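Long-range contact in endo-beta-N-acetylglucosaminidase F1 (PDB 6TCV), which probably hydrolyses the chitobiose core of high-mannose N-glycans, releasing the oligosaccharide and leaving one N-acetylglucosamine on the asparagine: residues D160-F174 with L189-F202. The protein carries 2 engineered substitutions. Numbering follows the deposited sequence. Where two conformers were deposited one is given.
With NAG (2-acetamido-2-deoxy-beta-D-glucopyranose), chain B.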
# COMPACT_ATOMS: atom_id res chain seq x y z
N ASP A 160 15.59 -0.09 -6.05
CA ASP A 160 15.51 -0.68 -7.38
C ASP A 160 14.15 -0.48 -8.03
O ASP A 160 14.06 -0.52 -9.26
CB ASP A 160 15.83 -2.16 -7.30
CG ASP A 160 17.28 -2.48 -7.05
OD1 ASP A 160 18.13 -1.59 -6.89
OD2 ASP A 160 17.59 -3.67 -7.04
N ALA A 161 13.07 -0.31 -7.28
CA ALA A 161 11.76 -0.04 -7.83
C ALA A 161 11.44 1.46 -7.95
O ALA A 161 10.39 1.81 -8.50
CB ALA A 161 10.64 -0.74 -7.04
N TYR A 162 12.31 2.34 -7.46
CA TYR A 162 12.04 3.77 -7.42
C TYR A 162 12.45 4.37 -8.75
O TYR A 162 13.62 4.47 -9.08
CB TYR A 162 12.80 4.40 -6.25
CG TYR A 162 12.69 5.91 -6.26
CD1 TYR A 162 11.50 6.54 -6.02
CD2 TYR A 162 13.80 6.70 -6.50
CE1 TYR A 162 11.43 7.93 -6.04
CE2 TYR A 162 13.71 8.08 -6.53
CZ TYR A 162 12.52 8.65 -6.29
OH TYR A 162 12.49 10.04 -6.31
N LYS A 163 11.44 4.80 -9.49
CA LYS A 163 11.63 5.31 -10.84
C LYS A 163 11.59 6.82 -10.92
O LYS A 163 11.53 7.39 -12.01
CB LYS A 163 10.64 4.62 -11.81
CG LYS A 163 10.86 3.12 -11.90
CD LYS A 163 9.81 2.37 -12.65
CE LYS A 163 8.51 2.17 -11.88
NZ LYS A 163 8.65 1.33 -10.68
N GLY A 164 11.57 7.53 -9.80
CA GLY A 164 11.67 8.98 -9.90
C GLY A 164 10.46 9.65 -9.30
O GLY A 164 9.48 9.01 -8.94
N GLU A 165 10.58 10.93 -9.12
CA GLU A 165 9.53 11.78 -8.62
C GLU A 165 8.45 12.06 -9.69
O GLU A 165 8.78 12.31 -10.86
CB GLU A 165 10.08 13.11 -8.09
CG GLU A 165 10.85 12.93 -6.77
CD GLU A 165 9.99 12.28 -5.70
OE1 GLU A 165 9.00 12.92 -5.30
OE2 GLU A 165 10.26 11.13 -5.29
N GLY A 166 7.21 11.88 -9.34
CA GLY A 166 6.07 12.22 -10.17
C GLY A 166 5.71 11.23 -11.26
O GLY A 166 5.11 11.66 -12.25
N VAL A 167 6.37 10.08 -11.31
CA VAL A 167 6.03 9.05 -12.28
C VAL A 167 4.84 8.20 -11.83
O VAL A 167 4.55 8.02 -10.65
CB VAL A 167 7.26 8.21 -12.60
CG1 VAL A 167 8.34 9.14 -13.25
CG2 VAL A 167 7.74 7.48 -11.43
N MET A 168 4.20 7.54 -12.78
CA MET A 168 3.21 6.53 -12.47
C MET A 168 3.92 5.32 -11.85
O MET A 168 5.11 5.07 -12.11
CB MET A 168 2.50 6.07 -13.75
CG MET A 168 1.59 7.16 -14.32
SD MET A 168 0.37 6.53 -15.46
CE MET A 168 -0.73 5.72 -14.28
N GLN A 169 3.20 4.58 -11.01
CA GLN A 169 3.72 3.43 -10.28
C GLN A 169 2.86 2.21 -10.58
O GLN A 169 1.67 2.32 -10.90
CB GLN A 169 3.78 3.70 -8.80
CG GLN A 169 4.78 4.83 -8.49
CD GLN A 169 4.78 5.16 -7.04
OE1 GLN A 169 4.00 6.00 -6.55
NE2 GLN A 169 5.63 4.49 -6.30
N GLY A 170 3.47 1.03 -10.44
CA GLY A 170 2.80 -0.22 -10.71
C GLY A 170 2.28 -0.94 -9.46
O GLY A 170 2.91 -0.91 -8.41
N TYR A 171 1.14 -1.60 -9.61
CA TYR A 171 0.45 -2.33 -8.53
C TYR A 171 0.04 -3.69 -9.08
O TYR A 171 -0.79 -3.76 -9.99
CB TYR A 171 -0.76 -1.50 -8.12
CG TYR A 171 -1.49 -1.96 -6.87
CD1 TYR A 171 -2.31 -3.07 -6.86
CD2 TYR A 171 -1.37 -1.24 -5.70
CE1 TYR A 171 -2.97 -3.47 -5.69
CE2 TYR A 171 -2.07 -1.63 -4.54
CZ TYR A 171 -2.83 -2.74 -4.57
OH TYR A 171 -3.54 -3.16 -3.44
N LEU A 172 0.61 -4.77 -8.55
CA LEU A 172 0.47 -6.09 -9.14
C LEU A 172 -0.06 -7.11 -8.14
O LEU A 172 0.56 -7.33 -7.11
CB LEU A 172 1.85 -6.57 -9.65
CG LEU A 172 1.84 -7.88 -10.42
CD1 LEU A 172 1.02 -7.74 -11.68
CD2 LEU A 172 3.29 -8.27 -10.76
N PHE A 173 -1.12 -7.81 -8.50
CA PHE A 173 -1.61 -8.93 -7.70
C PHE A 173 -1.08 -10.24 -8.22
O PHE A 173 -1.19 -10.52 -9.41
CB PHE A 173 -3.14 -9.05 -7.78
CG PHE A 173 -3.95 -7.95 -7.18
CD1 PHE A 173 -4.24 -6.80 -7.89
CD2 PHE A 173 -4.58 -8.13 -5.93
CE1 PHE A 173 -5.12 -5.85 -7.39
CE2 PHE A 173 -5.41 -7.13 -5.41
CZ PHE A 173 -5.66 -5.98 -6.16
N PHE A 174 -0.53 -11.07 -7.32
CA PHE A 174 -0.22 -12.47 -7.64
C PHE A 174 -1.27 -13.39 -7.05
O PHE A 174 -1.61 -13.29 -5.86
CB PHE A 174 1.11 -12.88 -7.02
CG PHE A 174 2.27 -12.34 -7.73
CD1 PHE A 174 2.74 -12.94 -8.86
CD2 PHE A 174 2.85 -11.14 -7.33
CE1 PHE A 174 3.83 -12.38 -9.57
CE2 PHE A 174 3.94 -10.59 -8.06
CZ PHE A 174 4.40 -11.21 -9.14
N LEU A 189 12.60 -2.55 -16.39
CA LEU A 189 12.81 -1.74 -17.57
C LEU A 189 14.18 -2.06 -18.18
O LEU A 189 15.04 -2.68 -17.53
CB LEU A 189 12.79 -0.25 -17.18
CG LEU A 189 11.61 0.21 -16.34
CD1 LEU A 189 11.73 1.70 -16.10
CD2 LEU A 189 10.32 -0.14 -17.00
N GLU A 190 14.41 -1.60 -19.40
CA GLU A 190 15.74 -1.81 -19.99
C GLU A 190 16.84 -1.13 -19.20
O GLU A 190 17.97 -1.66 -19.15
CB GLU A 190 15.76 -1.26 -21.42
CG GLU A 190 14.92 -2.02 -22.41
CD GLU A 190 14.82 -1.26 -23.73
OE1 GLU A 190 15.51 -0.24 -23.88
OE2 GLU A 190 14.05 -1.67 -24.57
N ASN A 191 16.51 -0.12 -18.39
CA ASN A 191 17.50 0.57 -17.58
C ASN A 191 17.67 -0.07 -16.22
O ASN A 191 18.43 0.45 -15.40
CB ASN A 191 17.19 2.05 -17.37
CG ASN A 191 15.99 2.33 -16.54
OD1 ASN A 191 15.46 1.47 -15.87
ND2 ASN A 191 15.57 3.60 -16.49
N GLY A 192 17.05 -1.24 -15.99
CA GLY A 192 17.20 -2.04 -14.82
C GLY A 192 16.22 -1.80 -13.70
O GLY A 192 16.16 -2.63 -12.78
N LYS A 193 15.43 -0.73 -13.72
CA LYS A 193 14.46 -0.51 -12.65
C LYS A 193 13.38 -1.58 -12.64
O LYS A 193 12.90 -2.00 -13.69
CB LYS A 193 13.81 0.88 -12.81
CG LYS A 193 14.80 2.00 -12.48
CD LYS A 193 15.13 2.08 -11.01
CE LYS A 193 16.03 3.26 -10.69
NZ LYS A 193 16.25 3.35 -9.25
N LEU A 194 12.92 -1.95 -11.46
CA LEU A 194 11.79 -2.88 -11.35
C LEU A 194 10.49 -2.13 -11.66
O LEU A 194 10.26 -1.00 -11.18
CB LEU A 194 11.67 -3.44 -9.93
CG LEU A 194 12.80 -4.40 -9.57
CD1 LEU A 194 12.78 -4.67 -8.05
CD2 LEU A 194 12.71 -5.68 -10.32
N LEU A 195 9.64 -2.74 -12.46
CA LEU A 195 8.39 -2.12 -12.89
C LEU A 195 7.39 -1.99 -11.75
O LEU A 195 6.71 -0.95 -11.67
CB LEU A 195 7.77 -2.95 -14.02
CG LEU A 195 6.48 -2.44 -14.62
CD1 LEU A 195 6.68 -1.10 -15.27
CD2 LEU A 195 5.93 -3.45 -15.60
N TRP A 196 7.22 -3.02 -10.93
CA TRP A 196 6.07 -3.11 -10.02
C TRP A 196 6.45 -2.64 -8.62
O TRP A 196 7.02 -3.36 -7.81
CB TRP A 196 5.51 -4.53 -9.97
CG TRP A 196 5.05 -5.02 -11.30
CD1 TRP A 196 5.69 -5.92 -12.10
CD2 TRP A 196 3.86 -4.63 -12.01
NE1 TRP A 196 4.97 -6.11 -13.26
CE2 TRP A 196 3.84 -5.34 -13.23
CE3 TRP A 196 2.79 -3.77 -11.74
CZ2 TRP A 196 2.83 -5.21 -14.15
CZ3 TRP A 196 1.77 -3.68 -12.65
CH2 TRP A 196 1.80 -4.37 -13.83
N ASP A 197 6.07 -1.40 -8.31
CA ASP A 197 6.38 -0.76 -7.03
C ASP A 197 5.70 -1.47 -5.87
O ASP A 197 6.24 -1.49 -4.76
CB ASP A 197 5.86 0.69 -7.05
CG ASP A 197 6.50 1.53 -8.13
OD1 ASP A 197 6.21 1.30 -9.32
OD2 ASP A 197 7.29 2.45 -7.77
N VAL A 198 4.49 -1.98 -6.09
CA VAL A 198 3.66 -2.61 -5.05
C VAL A 198 3.12 -3.93 -5.57
O VAL A 198 2.65 -3.99 -6.71
CB VAL A 198 2.49 -1.68 -4.66
CG1 VAL A 198 1.57 -2.36 -3.67
CG2 VAL A 198 3.02 -0.34 -4.15
N VAL A 199 3.23 -4.98 -4.76
CA VAL A 199 2.67 -6.29 -5.10
C VAL A 199 1.80 -6.79 -3.98
O VAL A 199 2.01 -6.44 -2.82
CB VAL A 199 3.77 -7.30 -5.45
CG1 VAL A 199 4.71 -6.77 -6.55
CG2 VAL A 199 4.54 -7.74 -4.25
N VAL A 200 0.76 -7.53 -4.35
CA VAL A 200 -0.21 -8.08 -3.42
C VAL A 200 -0.17 -9.60 -3.45
O VAL A 200 -0.24 -10.22 -4.52
CB VAL A 200 -1.62 -7.58 -3.74
CG1 VAL A 200 -2.64 -8.15 -2.76
CG2 VAL A 200 -1.68 -6.07 -3.72
N LEU A 201 -0.14 -10.20 -2.26
CA LEU A 201 -0.30 -11.64 -2.10
C LEU A 201 -1.78 -11.95 -2.04
O LEU A 201 -2.42 -11.77 -0.99
CB LEU A 201 0.42 -12.10 -0.84
CG LEU A 201 1.85 -11.58 -0.69
CD1 LEU A 201 2.44 -12.07 0.65
CD2 LEU A 201 2.75 -11.93 -1.86
N PHE A 202 -2.34 -12.38 -3.17
CA PHE A 202 -3.80 -12.55 -3.30
C PHE A 202 -4.10 -14.03 -3.15
O PHE A 202 -3.75 -14.84 -4.02
CB PHE A 202 -4.24 -12.01 -4.66
CG PHE A 202 -5.75 -11.92 -4.82
CD1 PHE A 202 -6.42 -10.81 -4.33
CD2 PHE A 202 -6.45 -12.87 -5.53
CE1 PHE A 202 -7.78 -10.71 -4.50
CE2 PHE A 202 -7.81 -12.78 -5.71
CZ PHE A 202 -8.47 -11.69 -5.22
C1 NAG B . -12.21 -10.42 -9.43
C2 NAG B . -11.34 -10.70 -8.21
C3 NAG B . -10.83 -12.14 -8.12
C4 NAG B . -11.15 -12.90 -9.40
C5 NAG B . -10.77 -12.03 -10.58
C6 NAG B . -10.90 -12.73 -11.93
C7 NAG B . -9.91 -9.04 -7.08
C8 NAG B . -8.77 -8.06 -7.26
N2 NAG B . -10.24 -9.75 -8.16
O3 NAG B . -11.43 -12.79 -7.00
O4 NAG B . -10.36 -14.10 -9.40
O5 NAG B . -11.62 -10.88 -10.65
O6 NAG B . -10.65 -11.84 -12.96
O7 NAG B . -10.52 -9.18 -6.01
O HOH W 1 18.06 1.19 -8.84
O HOH W 2 8.69 4.50 -8.98
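Bends at chi3 (-76°) and chi4 (-65°) fold the Lys163 chain back, and its ammonium meets Asp197 from the opposite direction. Lys163 NZ forms a salt bridge with Asp197 OD1 at 2.8 Å. Lys163 NZ also donates to Leu194 O, in the carbonyl plane, and, at 3.2 Å, to Leu195 O from above the Leu195 carbonyl plane. Ala161 O accepts from NZ too; with three N-H groups for four acceptors, one is probably shared. Asp197 OD1 takes a second bond on the opposite face of the carboxylate, from Gly170 N at 3.0 Å. Asp197 OD2 accepts from Gln169 NE2 at 3.0 Å; the two flat groups stand 86° apart. Water 2 joins OD2 to Lys163 N, so the buried carboxylate is gripped at both oxygens. With an alanine in place of Lys163 the ammonium is gone, and Asp197 would probably lose its charge partner while the carbonyls of Ala161, Leu194 and Leu195 lose a shared donor. Beyond Asp197 the chains run as neighbouring parallel strands, 169-174 beside 198-202, in a curled, mostly parallel sheet with strands 243-249 and 400-404, consistent with the TIM barrel of GH18 endoglycosidases. Leu172 lies over one face of the Trp196 indole, with CD2 3.6 Å from the centroid of the five-membered ring. Leu195 CD2 covers the other face. On the opposite sheet face, Tyr171 and Phe173 both touch Val200. Val200 CG2 is 3.5 Å from Tyr171 CE1; the Tyr171 hydroxyl bonds to Thr326. Phe173 CD2 meets Phe202 CD1 at 3.6 Å. NAG C8 sits over Phe173, and NAG O7 lies 3.3 Å from Phe202 CZ.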